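Local coordinates for bromo domain containing protein (Cryptosporidium parvum, PDB 5U9N) that probably recognises acetylated lysines through its second bromodomain, the part present here, which binds the inhibitor bromosporine, at residues Arg10-Arg15 against Ser141-Leu146; Ile58-Arg63 against Arg101-Ile106. One frame throughout, in Å; residues are numbered along the deposited sequence.

Interaction 1: Arg10-Arg15 against Ser141-Leu146. With SO4 (sulfate ion), chain D.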
ATOM      1  N   ARG A  10      -5.065  14.431  -3.776  1.00 42.32           N
ATOM      2  CA  ARG A  10      -3.869  13.618  -4.014  1.00 40.13           C
ATOM      3  C   ARG A  10      -2.820  13.844  -2.921  1.00 43.22           C
ATOM      4  O   ARG A  10      -2.144  12.902  -2.535  1.00 41.83           O
ATOM      5  CB  ARG A  10      -3.270  13.937  -5.383  1.00 42.81           C
ATOM      6  CG  ARG A  10      -4.098  13.437  -6.535  1.00 52.25           C
ATOM      7  CD  ARG A  10      -3.686  14.082  -7.838  1.00 58.74           C
ATOM      8  NE  ARG A  10      -4.605  13.745  -8.927  1.00 53.69           N
ATOM      9  CZ  ARG A  10      -4.536  12.645  -9.668  1.00 62.92           C
ATOM     10  NH1 ARG A  10      -3.566  11.756  -9.465  1.00 62.91           N
ATOM     11  NH2 ARG A  10      -5.418  12.434 -10.636  1.00 49.25           N
ATOM     12  N   ASN A  11      -2.665  15.091  -2.444  1.00 42.63           N
ATOM     13  CA  ASN A  11      -1.741  15.391  -1.340  1.00 44.45           C
ATOM     14  C   ASN A  11      -2.269  14.784  -0.039  1.00 47.31           C
ATOM     15  O   ASN A  11      -1.481  14.325   0.789  1.00 45.84           O
ATOM     16  CB  ASN A  11      -1.524  16.906  -1.183  1.00 53.29           C
ATOM     17  CG  ASN A  11      -0.650  17.516  -2.272  1.00 77.35           C
ATOM     18  OD1 ASN A  11       0.304  16.898  -2.756  1.00 68.78           O
ATOM     19  ND2 ASN A  11      -0.885  18.782  -2.600  1.00 71.94           N
ATOM     20  N   GLU A  12      -3.610  14.720   0.113  1.00 45.02           N
ATOM     21  CA  GLU A  12      -4.256  14.069   1.266  1.00 43.30           C
ATOM     22  C   GLU A  12      -3.962  12.545   1.226  1.00 45.91           C
ATOM     23  O   GLU A  12      -3.726  11.936   2.274  1.00 45.35           O
ATOM     24  CB  GLU A  12      -5.777  14.364   1.263  1.00 43.97           C
ATOM     25  CG  GLU A  12      -6.566  13.726   2.400  1.00 51.79           C
ATOM     26  CD  GLU A  12      -6.166  14.125   3.807  1.00 60.61           C
ATOM     27  OE1 GLU A  12      -5.513  15.179   3.972  1.00 61.56           O
ATOM     28  OE2 GLU A  12      -6.498  13.368   4.750  1.00 46.60           O
ATOM     29  N   CYS A  13      -3.878  11.966   0.006  1.00 41.31           N
ATOM     30  CA  CYS A  13      -3.487  10.560  -0.182  1.00 39.41           C
ATOM     31  C   CYS A  13      -2.010  10.376   0.159  1.00 43.77           C
ATOM     32  O   CYS A  13      -1.641   9.392   0.792  1.00 42.86           O
ATOM     33  CB  CYS A  13      -3.773  10.105  -1.612  1.00 39.21           C
ATOM     34  SG  CYS A  13      -5.524   9.893  -1.984  1.00 42.63           S
ATOM     35  N   LEU A  14      -1.160  11.298  -0.301  1.00 41.98           N
ATOM     36  CA  LEU A  14       0.270  11.224  -0.032  1.00 42.60           C
ATOM     37  C   LEU A  14       0.560  11.392   1.473  1.00 46.57           C
ATOM     38  O   LEU A  14       1.421  10.691   2.019  1.00 45.23           O
ATOM     39  CB  LEU A  14       1.002  12.277  -0.839  1.00 44.66           C
ATOM     40  CG  LEU A  14       2.504  12.314  -0.644  1.00 52.05           C
ATOM     41  CD1 LEU A  14       3.149  11.025  -1.139  1.00 54.51           C
ATOM     42  CD2 LEU A  14       3.096  13.544  -1.307  1.00 54.69           C
ATOM     43  N   ARG A  15      -0.154  12.312   2.138  1.00 45.57           N
ATOM     44  CA  ARG A  15      -0.040  12.505   3.594  1.00 45.92           C
ATOM     45  C   ARG A  15      -0.273  11.168   4.314  1.00 47.87           C
ATOM     46  O   ARG A  15       0.534  10.778   5.155  1.00 49.66           O
ATOM     47  CB  ARG A  15      -1.071  13.544   4.082  1.00 44.60           C
ATOM     48  CG  ARG A  15      -0.940  13.908   5.555  1.00 55.72           C
ATOM     49  CD  ARG A  15      -2.080  14.816   6.024  1.00 54.99           C
ATOM     50  NE  ARG A  15      -3.380  14.120   6.063  1.00 58.07           N
ATOM     51  CZ  ARG A  15      -3.790  13.301   7.034  1.00 59.73           C
ATOM     52  NH1 ARG A  15      -2.999  13.033   8.066  1.00 52.03           N
ATOM     53  NH2 ARG A  15      -4.985  12.735   6.972  1.00 46.17           N
ATOM     54  N   SER A 141     -10.569  10.896   7.222  1.00 36.05           N
ATOM     55  CA  SER A 141     -10.030  11.811   6.201  1.00 35.28           C
ATOM     56  C   SER A 141     -11.136  12.495   5.340  1.00 39.06           C
ATOM     57  O   SER A 141     -12.135  11.866   5.010  1.00 37.64           O
ATOM     58  CB  SER A 141      -9.083  11.037   5.273  1.00 37.71           C
ATOM     59  OG  SER A 141      -8.722  11.762   4.110  1.00 43.12           O
ATOM     60  N   ASN A 142     -10.852  13.743   4.853  1.00 36.92           N
ATOM     61  CA  ASN A 142     -11.751  14.512   3.955  1.00 36.73           C
ATOM     62  C   ASN A 142     -11.404  14.290   2.453  1.00 38.58           C
ATOM     63  O   ASN A 142     -11.864  15.044   1.603  1.00 35.74           O
ATOM     64  CB  ASN A 142     -11.672  16.031   4.268  1.00 38.83           C
ATOM     65  CG  ASN A 142     -10.324  16.670   4.004  1.00 53.04           C
ATOM     66  OD1 ASN A 142      -9.289  16.005   3.910  1.00 44.19           O
ATOM     67  ND2 ASN A 142     -10.309  17.972   3.906  1.00 49.40           N
ATOM     68  N   VAL A 143     -10.573  13.280   2.154  1.00 36.15           N
ATOM     69  CA  VAL A 143     -10.078  12.969   0.804  1.00 36.19           C
ATOM     70  C   VAL A 143     -11.236  12.881  -0.249  1.00 41.70           C
ATOM     71  O   VAL A 143     -11.072  13.390  -1.362  1.00 42.71           O
ATOM     72  CB  VAL A 143      -9.248  11.652   0.852  1.00 38.94           C
ATOM     73  CG1 VAL A 143     -10.131  10.435   1.164  1.00 37.85           C
ATOM     74  CG2 VAL A 143      -8.465  11.454  -0.431  1.00 38.65           C
ATOM     75  N   PHE A 144     -12.394  12.264   0.114  1.00 37.31           N
ATOM     76  CA  PHE A 144     -13.568  12.175  -0.769  1.00 36.41           C
ATOM     77  C   PHE A 144     -14.291  13.506  -0.852  1.00 39.88           C
ATOM     78  O   PHE A 144     -14.782  13.860  -1.906  1.00 40.49           O
ATOM     79  CB  PHE A 144     -14.548  11.100  -0.283  1.00 37.74           C
ATOM     80  CG  PHE A 144     -14.013   9.701  -0.404  1.00 37.85           C
ATOM     81  CD1 PHE A 144     -13.894   9.093  -1.640  1.00 40.32           C
ATOM     82  CD2 PHE A 144     -13.559   9.016   0.710  1.00 40.11           C
ATOM     83  CE1 PHE A 144     -13.368   7.818  -1.751  1.00 39.78           C
ATOM     84  CE2 PHE A 144     -12.993   7.756   0.585  1.00 41.25           C
ATOM     85  CZ  PHE A 144     -12.884   7.175  -0.649  1.00 38.43           C
ATOM     86  N   LEU A 145     -14.372  14.247   0.254  1.00 37.93           N
ATOM     87  CA  LEU A 145     -14.996  15.580   0.233  1.00 39.25           C
ATOM     88  C   LEU A 145     -14.151  16.560  -0.595  1.00 44.04           C
ATOM     89  O   LEU A 145     -14.704  17.486  -1.188  1.00 47.14           O
ATOM     90  CB  LEU A 145     -15.202  16.122   1.639  1.00 39.97           C
ATOM     91  CG  LEU A 145     -15.964  15.210   2.590  1.00 44.06           C
ATOM     92  CD1 LEU A 145     -16.001  15.795   3.965  1.00 45.20           C
ATOM     93  CD2 LEU A 145     -17.359  14.933   2.072  1.00 47.64           C
ATOM     94  N   LEU A 146     -12.820  16.356  -0.642  1.00 39.33           N
ATOM     95  CA  LEU A 146     -11.935  17.159  -1.487  1.00 40.88           C
ATOM     96  C   LEU A 146     -12.125  16.766  -2.957  1.00 47.41           C
ATOM     97  O   LEU A 146     -12.305  17.634  -3.790  1.00 49.97           O
ATOM     98  CB  LEU A 146     -10.467  16.981  -1.069  1.00 40.17           C
ATOM     99  CG  LEU A 146     -10.090  17.580   0.304  1.00 44.78           C
ATOM    100  CD1 LEU A 146      -8.656  17.221   0.695  1.00 43.38           C
ATOM    101  CD2 LEU A 146     -10.277  19.054   0.316  1.00 48.21           C
TER
HETATM  102  S   SO4 D 502      -7.869  15.638 -10.592  1.00136.34           S
HETATM  103  O1  SO4 D 502      -7.559  14.211 -10.531  1.00137.03           O
HETATM  104  O2  SO4 D 502      -9.274  15.840 -10.233  1.00135.69           O
HETATM  105  O3  SO4 D 502      -7.633  16.123 -11.951  1.00136.56           O
HETATM  106  O4  SO4 D 502      -7.009  16.372  -9.659  1.00136.25           O

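Interaction 2: Ile58-Arg63 against Arg101-Ile106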
ATOM      1  N   ILE A  58       6.095   3.082  -3.115  1.00 42.25           N
ATOM      2  CA  ILE A  58       6.822   3.943  -4.060  1.00 44.05           C
ATOM      3  C   ILE A  58       6.101   3.938  -5.424  1.00 45.18           C
ATOM      4  O   ILE A  58       6.023   4.985  -6.067  1.00 45.34           O
ATOM      5  CB  ILE A  58       8.326   3.530  -4.175  1.00 49.50           C
ATOM      6  CG1 ILE A  58       9.151   4.650  -4.859  1.00 53.40           C
ATOM      7  CG2 ILE A  58       8.509   2.200  -4.935  1.00 49.31           C
ATOM      8  CD1 ILE A  58       9.133   6.039  -4.089  1.00 64.58           C
ATOM      9  N   THR A  59       5.500   2.784  -5.815  1.00 40.51           N
ATOM     10  CA  THR A  59       4.737   2.667  -7.074  1.00 40.54           C
ATOM     11  C   THR A  59       3.438   3.502  -6.988  1.00 43.56           C
ATOM     12  O   THR A  59       3.080   4.150  -7.950  1.00 44.58           O
ATOM     13  CB  THR A  59       4.434   1.194  -7.393  1.00 42.82           C
ATOM     14  OG1 THR A  59       5.647   0.533  -7.689  1.00 48.44           O
ATOM     15  CG2 THR A  59       3.497   1.036  -8.572  1.00 42.62           C
ATOM     16  N   ILE A  60       2.765   3.494  -5.841  1.00 39.08           N
ATOM     17  CA  ILE A  60       1.553   4.301  -5.642  1.00 38.52           C
ATOM     18  C   ILE A  60       1.925   5.789  -5.643  1.00 43.55           C
ATOM     19  O   ILE A  60       1.239   6.585  -6.291  1.00 43.29           O
ATOM     20  CB  ILE A  60       0.812   3.905  -4.335  1.00 39.21           C
ATOM     21  CG1 ILE A  60       0.230   2.498  -4.451  1.00 38.77           C
ATOM     22  CG2 ILE A  60      -0.297   4.910  -4.028  1.00 39.55           C
ATOM     23  CD1 ILE A  60      -0.385   1.949  -3.112  1.00 42.43           C
ATOM     24  N   GLU A  61       2.979   6.169  -4.866  1.00 41.71           N
ATOM     25  CA  GLU A  61       3.473   7.563  -4.805  1.00 43.70           C
ATOM     26  C   GLU A  61       3.769   8.108  -6.197  1.00 49.74           C
ATOM     27  O   GLU A  61       3.376   9.223  -6.505  1.00 51.36           O
ATOM     28  CB  GLU A  61       4.752   7.669  -3.944  1.00 46.26           C
ATOM     29  CG  GLU A  61       5.302   9.100  -3.873  1.00 59.03           C
ATOM     30  CD  GLU A  61       6.392   9.347  -2.849  1.00 78.90           C
ATOM     31  OE1 GLU A  61       6.583  10.523  -2.463  1.00 77.91           O
ATOM     32  OE2 GLU A  61       7.046   8.369  -2.420  1.00 71.35           O
ATOM     33  N   LYS A  62       4.485   7.337  -7.021  1.00 47.71           N
ATOM     34  CA  LYS A  62       4.799   7.747  -8.391  1.00 50.45           C
ATOM     35  C   LYS A  62       3.521   7.846  -9.265  1.00 53.70           C
ATOM     36  O   LYS A  62       3.461   8.702 -10.140  1.00 55.13           O
ATOM     37  CB  LYS A  62       5.807   6.778  -9.032  1.00 54.65           C
ATOM     38  CG  LYS A  62       7.233   6.957  -8.501  1.00 67.21           C
ATOM     39  CD  LYS A  62       8.201   5.933  -9.108  1.00 74.14           C
ATOM     40  CE  LYS A  62       9.628   6.153  -8.665  1.00 83.37           C
ATOM     41  N   ARG A  63       2.502   6.984  -9.021  1.00 48.98           N
ATOM     42  CA  ARG A  63       1.225   7.068  -9.749  1.00 48.67           C
ATOM     43  C   ARG A  63       0.407   8.336  -9.339  1.00 54.35           C
ATOM     44  O   ARG A  63      -0.351   8.856 -10.161  1.00 55.14           O
ATOM     45  CB  ARG A  63       0.374   5.821  -9.520  1.00 46.75           C
ATOM     46  CG  ARG A  63       0.828   4.586 -10.276  1.00 45.57           C
ATOM     47  CD  ARG A  63      -0.329   3.631 -10.484  1.00 49.92           C
ATOM     48  NE  ARG A  63       0.116   2.253 -10.662  1.00 63.23           N
ATOM     49  CZ  ARG A  63      -0.685   1.237 -10.981  1.00 77.99           C
ATOM     50  NH1 ARG A  63      -0.193   0.011 -11.110  1.00 76.22           N
ATOM     51  NH2 ARG A  63      -1.987   1.443 -11.179  1.00 50.74           N
ATOM     52  N   ARG A 101      -8.066   1.157  -3.213  1.00 33.08           N
ATOM     53  CA  ARG A 101      -7.858  -0.186  -3.756  1.00 31.67           C
ATOM     54  C   ARG A 101      -6.365  -0.588  -3.767  1.00 34.27           C
ATOM     55  O   ARG A 101      -6.016  -1.692  -3.353  1.00 32.70           O
ATOM     56  CB  ARG A 101      -8.397  -0.260  -5.175  1.00 29.74           C
ATOM     57  CG  ARG A 101      -8.378  -1.668  -5.739  1.00 41.30           C
ATOM     58  CD  ARG A 101      -9.004  -1.748  -7.114  1.00 38.24           C
ATOM     59  NE  ARG A 101      -8.082  -1.308  -8.149  1.00 33.45           N
ATOM     60  CZ  ARG A 101      -7.021  -2.004  -8.566  1.00 54.21           C
ATOM     61  NH1 ARG A 101      -6.245  -1.528  -9.532  1.00 45.32           N
ATOM     62  NH2 ARG A 101      -6.723  -3.178  -8.010  1.00 55.01           N
ATOM     63  N   LEU A 102      -5.504   0.297  -4.275  1.00 31.83           N
ATOM     64  CA  LEU A 102      -4.096  -0.004  -4.458  1.00 31.46           C
ATOM     65  C   LEU A 102      -3.392  -0.178  -3.117  1.00 33.65           C
ATOM     66  O   LEU A 102      -2.607  -1.107  -2.957  1.00 31.21           O
ATOM     67  CB  LEU A 102      -3.412   1.099  -5.294  1.00 32.83           C
ATOM     68  CG  LEU A 102      -3.736   1.110  -6.822  1.00 37.30           C
ATOM     69  CD1 LEU A 102      -3.017   2.300  -7.527  1.00 37.96           C
ATOM     70  CD2 LEU A 102      -3.331  -0.213  -7.501  1.00 33.79           C
ATOM     71  N   VAL A 103      -3.679   0.681  -2.152  1.00 32.84           N
ATOM     72  CA  VAL A 103      -3.067   0.552  -0.824  1.00 32.14           C
ATOM     73  C   VAL A 103      -3.511  -0.767  -0.166  1.00 35.43           C
ATOM     74  O   VAL A 103      -2.668  -1.486   0.361  1.00 36.08           O
ATOM     75  CB  VAL A 103      -3.380   1.761   0.080  1.00 34.41           C
ATOM     76  CG1 VAL A 103      -2.986   1.473   1.521  1.00 33.26           C
ATOM     77  CG2 VAL A 103      -2.667   3.016  -0.434  1.00 34.45           C
ATOM     78  N   LYS A 104      -4.809  -1.093  -0.219  1.00 30.15           N
ATOM     79  CA  LYS A 104      -5.316  -2.316   0.394  1.00 28.44           C
ATOM     80  C   LYS A 104      -4.834  -3.559  -0.341  1.00 32.90           C
ATOM     81  O   LYS A 104      -4.662  -4.599   0.289  1.00 33.62           O
ATOM     82  CB  LYS A 104      -6.818  -2.300   0.458  1.00 29.33           C
ATOM     83  CG  LYS A 104      -7.335  -1.309   1.466  1.00 30.77           C
ATOM     84  CD  LYS A 104      -8.836  -1.401   1.579  1.00 26.63           C
ATOM     85  CE  LYS A 104      -9.356  -0.799   2.846  1.00 27.40           C
ATOM     86  NZ  LYS A 104     -10.865  -0.805   2.877  1.00 40.22           N
ATOM     87  N   LEU A 105      -4.563  -3.441  -1.646  1.00 30.06           N
ATOM     88  CA  LEU A 105      -3.989  -4.531  -2.462  1.00 30.62           C
ATOM     89  C   LEU A 105      -2.610  -4.975  -1.913  1.00 34.24           C
ATOM     90  O   LEU A 105      -2.291  -6.156  -1.947  1.00 34.56           O
ATOM     91  CB  LEU A 105      -3.851  -4.055  -3.933  1.00 31.45           C
ATOM     92  CG  LEU A 105      -3.215  -5.005  -4.921  1.00 37.28           C
ATOM     93  CD1 LEU A 105      -4.071  -6.229  -5.134  1.00 37.06           C
ATOM     94  CD2 LEU A 105      -2.972  -4.314  -6.223  1.00 42.00           C
ATOM     95  N   ILE A 106      -1.807  -4.017  -1.434  1.00 31.92           N
ATOM     96  CA  ILE A 106      -0.488  -4.254  -0.829  1.00 31.14           C
ATOM     97  C   ILE A 106      -0.633  -5.179   0.380  1.00 34.72           C
ATOM     98  O   ILE A 106       0.145  -6.099   0.542  1.00 37.05           O
ATOM     99  CB  ILE A 106       0.161  -2.888  -0.404  1.00 34.58           C
ATOM    100  CG1 ILE A 106       0.539  -2.059  -1.633  1.00 35.71           C
ATOM    101  CG2 ILE A 106       1.413  -3.091   0.490  1.00 36.60           C
ATOM    102  CD1 ILE A 106       0.984  -0.629  -1.310  1.00 44.63           C
TER

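Interaction 1: Arg10-Arg15 against Ser141-Leu146
E12 and S141 meet through a hydrogen bond from S141 OG to E12 OE2, 2.8 Å long, which reaches the carboxylate oxygen on its anti side and 21° out of the carboxylate plane. On the syn side, and from the opposite face of that plane, R15 NH2 binds the same E12 OE2 at 2.8 Å, while R15 NE reaches E12 OE1 at 3.2 Å. The arginine therefore grips the carboxylate side-on with one nitrogen to each oxygen, and OE2 has two donors. Together these bonds should fix the rotation of the carboxylate and stabilise its negative charge. E12 is placed for this by CG standing anti to the backbone N (chi1 179°) and by a bend at chi2 that brings the carboxylate to S141 and N142. N142 comes in with its OD1 3.6 Å from E12 CD, its amide plane nearly perpendicular (89°) to the carboxylate. Lower down the same side chain, E12 CG lies 3.7 Å from V143 CB, the two side chains crossing at a slant, and C13 SG packs against V143 CG2. S141 OG also accepts from V143 N at 3.1 Å, an ST turn leading into the following helix, so one hydroxyl joins the start of that helix to E12. Apart from this cluster, R10 holds a sulfate, probably from the crystallisation liquor, at the edge of its guanidinium: R10 NH2 to sulfate O1 is 2.8 Å, and the NE bond to the same oxygen is weak. In the fold, the contact joins the last helix of this chain, 143-148, to helix 9-20. C13 and V143 both touch W138 of helix 122-139, and on the side of helix 96-113 C13 meets F99 and V143 meets P96.

Interaction 2: Ile58-Arg63 against Arg101-Ile106
The guanidinium of R63 has L102 CD2 over one face, while R63 NH2 lies 3.9 Å from L102 CD1; the two side chains cross at about a right angle. A chi1 of -75°, with CG anti to the carbonyl carbon, and a chain extended from CG to NE carry the guanidinium across to L102. There a flat cation meets a branched apolar end. R101 NH1 is 5.4 Å from R63 NH2, a like charge nearby but not in contact, and R101 has its own salt bridge to E53. The apolar centre of the contact is I60, whose CD1 touches three residues of the facing helix. I60 CD1 meets I106 CD1 tip to tip at 3.4 Å, V103 CG2 at 3.7 Å and L102 CB at 3.8 Å, the I60 and L102 side chains sliding past each other in opposite directions. I60 CD1 also lies 3.7 Å from V103 N, which places it close against the backbone. The two helical segments run antiparallel, at 171°, with axes 10.6 Å apart. F99 adds to the packing round I60, and V103 also reaches F134 of helix 122-139 and L20 of helix 9-20. Aliphatic packing of this kind between antiparallel helices forms part of the buried interior of the left-handed four-helix bundle of the bromodomain fold.

Interaction 2 is nested along the chain inside the loop closed by interaction 1, and their centres lie 14 Å apart. Their segments 10-15 and 58-63 touch where L14 CD1 packs against E61 OE1 at 3.7 Å. The centre of interaction 2 lies about 5 Å from that of the chain, and the centre of interaction 1 about 15 Å, so interaction 1 is peripheral and partly polar, interaction 2 central and mainly apolar. Helix 96-113, which carries 101-106, also links the two: its F99 touches C13 and I60. Towards the bromosporine pocket, the I106 side chain is about 6 Å from the ligand, and helix 96-113 continues to pocket residues C110 and F113.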